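Local coordinates for protein thymidylate synthase thyX (PDB 3AH5) that catalyses the reductive methylation of dUMP to dTMP, using methylenetetrahydrofolate as the methyl donor and NAD(P)H with bound FAD as the reductant, at residues 97-102 / 125-130. Sequence-based numbering, arbitrary orientation.
Sequences SFLPLN and SVLALE
Leu129 lays its CD2 methyl over one face of the Phe98 ring, a CH-pi contact with the methyl 3.6 Å from the ring centroid and displaced slightly toward the CE2 side. At the ring edge, near its plane, lies OE1 of Glu130, 3.7 Å from Phe98 CD2; ring and carboxylate are steeply tilted against each other. Arg108, Ala109 and Phe112 also touch the buried Phe98 side chain, and Leu129 continues onto Leu113 and Tyr154. OE1 of Glu130 accepts a nearly straight hydrogen bond from the backbone N of Phe98 (2.8 Å, 171° at the hydrogen); the N-H comes from above the carboxylate plane, 52° out of it. Glu130 has CG anti to its backbone N (chi1 179°) and then bends at chi2, which turns the carboxylate onto the backbone at 97-98. OE2 of Glu130 lies 3.1 Å from OG of Ser97, a weak hydrogen bond, and has a long, weak ion pair with Arg133. The same OG accepts from the backbone N of Leu99, closing an ST turn. Leu99 packs CD2 against the aliphatic part of Glu130, 3.4 Å from Glu130 CG, alongside the polar grip. One turn earlier on the helix, Leu101 CD1 touches both Val126 CG1 (3.6 Å) and Leu127 CD1 (3.7 Å), while Leu99 CD1 meets that Leu127 methyl from another direction. Val126 CG1 also reaches Phe98 CB, and Leu106 and Ala109 back Val126. The 97-102 loop thus packs on helix 119-138, with the Leu129 side chain about 14 Å from the bound dUMP, through a series of defined motifs: an ST turn at Ser97 held by the Glu130 carboxylate, an inverse gamma turn at Leu101, and the Asn102 N-cap that starts helix 103-109.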
# COMPACT_ATOMS: atom_id res chain seq x y z
N SER A 97 22.31 -8.60 -38.02
CA SER A 97 22.83 -7.28 -37.69
C SER A 97 21.86 -6.20 -38.17
O SER A 97 21.20 -6.37 -39.18
CB SER A 97 24.19 -7.08 -38.35
OG SER A 97 24.66 -5.76 -38.15
N PHE A 98 21.80 -5.10 -37.43
CA PHE A 98 20.93 -3.98 -37.78
C PHE A 98 21.74 -2.88 -38.48
O PHE A 98 21.26 -1.76 -38.70
CB PHE A 98 20.26 -3.41 -36.51
CG PHE A 98 19.26 -4.34 -35.88
CD1 PHE A 98 17.98 -4.46 -36.40
CD2 PHE A 98 19.61 -5.11 -34.77
CE1 PHE A 98 17.05 -5.33 -35.83
CE2 PHE A 98 18.69 -5.99 -34.19
CZ PHE A 98 17.41 -6.10 -34.73
N LEU A 99 22.98 -3.21 -38.83
CA LEU A 99 23.84 -2.26 -39.53
C LEU A 99 24.24 -2.84 -40.89
O LEU A 99 24.32 -4.06 -41.05
CB LEU A 99 25.09 -1.97 -38.69
CG LEU A 99 25.00 -0.90 -37.59
CD1 LEU A 99 24.85 0.47 -38.21
CD2 LEU A 99 23.83 -1.20 -36.68
N PRO A 100 24.46 -1.97 -41.89
CA PRO A 100 24.37 -0.50 -41.82
C PRO A 100 22.95 -0.02 -41.56
O PRO A 100 21.98 -0.76 -41.76
CB PRO A 100 24.87 -0.06 -43.20
CG PRO A 100 25.80 -1.16 -43.59
CD PRO A 100 25.02 -2.39 -43.18
N LEU A 101 22.84 1.24 -41.14
CA LEU A 101 21.55 1.86 -40.84
C LEU A 101 20.75 2.20 -42.09
O LEU A 101 20.53 3.37 -42.39
CB LEU A 101 21.77 3.13 -40.02
CG LEU A 101 21.40 3.12 -38.53
CD1 LEU A 101 21.85 1.83 -37.86
CD2 LEU A 101 22.05 4.33 -37.86
N ASN A 102 20.29 1.18 -42.82
CA ASN A 102 19.50 1.43 -44.02
C ASN A 102 18.02 1.38 -43.70
O ASN A 102 17.63 1.06 -42.57
CB ASN A 102 19.84 0.42 -45.11
CG ASN A 102 19.52 -1.00 -44.70
OD1 ASN A 102 18.38 -1.31 -44.37
ND2 ASN A 102 20.52 -1.86 -44.73
N SER A 125 19.78 4.74 -30.82
CA SER A 125 19.13 3.62 -30.15
C SER A 125 19.46 2.32 -30.90
O SER A 125 19.74 1.30 -30.28
CB SER A 125 17.61 3.81 -30.11
OG SER A 125 17.24 4.82 -29.19
N VAL A 126 19.41 2.38 -32.23
CA VAL A 126 19.70 1.21 -33.05
C VAL A 126 21.17 0.81 -32.91
O VAL A 126 21.52 -0.38 -32.98
CB VAL A 126 19.40 1.48 -34.53
CG1 VAL A 126 19.71 0.25 -35.37
CG2 VAL A 126 17.94 1.88 -34.69
N LEU A 127 22.03 1.80 -32.72
CA LEU A 127 23.44 1.50 -32.56
C LEU A 127 23.60 0.77 -31.23
O LEU A 127 24.39 -0.16 -31.11
CB LEU A 127 24.27 2.79 -32.58
CG LEU A 127 25.03 3.10 -33.88
CD1 LEU A 127 24.18 2.81 -35.11
CD2 LEU A 127 25.45 4.57 -33.86
N ALA A 128 22.82 1.17 -30.24
CA ALA A 128 22.89 0.52 -28.94
C ALA A 128 22.30 -0.88 -29.06
O ALA A 128 22.76 -1.82 -28.41
CB ALA A 128 22.13 1.34 -27.90
N LEU A 129 21.27 -1.02 -29.89
CA LEU A 129 20.63 -2.32 -30.09
C LEU A 129 21.61 -3.28 -30.75
O LEU A 129 21.74 -4.44 -30.34
CB LEU A 129 19.39 -2.18 -30.96
CG LEU A 129 18.69 -3.50 -31.33
CD1 LEU A 129 18.13 -4.15 -30.06
CD2 LEU A 129 17.57 -3.25 -32.34
N GLU A 130 22.32 -2.79 -31.76
CA GLU A 130 23.28 -3.61 -32.48
C GLU A 130 24.38 -4.05 -31.54
O GLU A 130 24.69 -5.25 -31.46
CB GLU A 130 23.88 -2.82 -33.66
CG GLU A 130 24.93 -3.58 -34.47
CD GLU A 130 24.47 -4.95 -34.93
OE1 GLU A 130 23.25 -5.16 -35.08
OE2 GLU A 130 25.33 -5.83 -35.14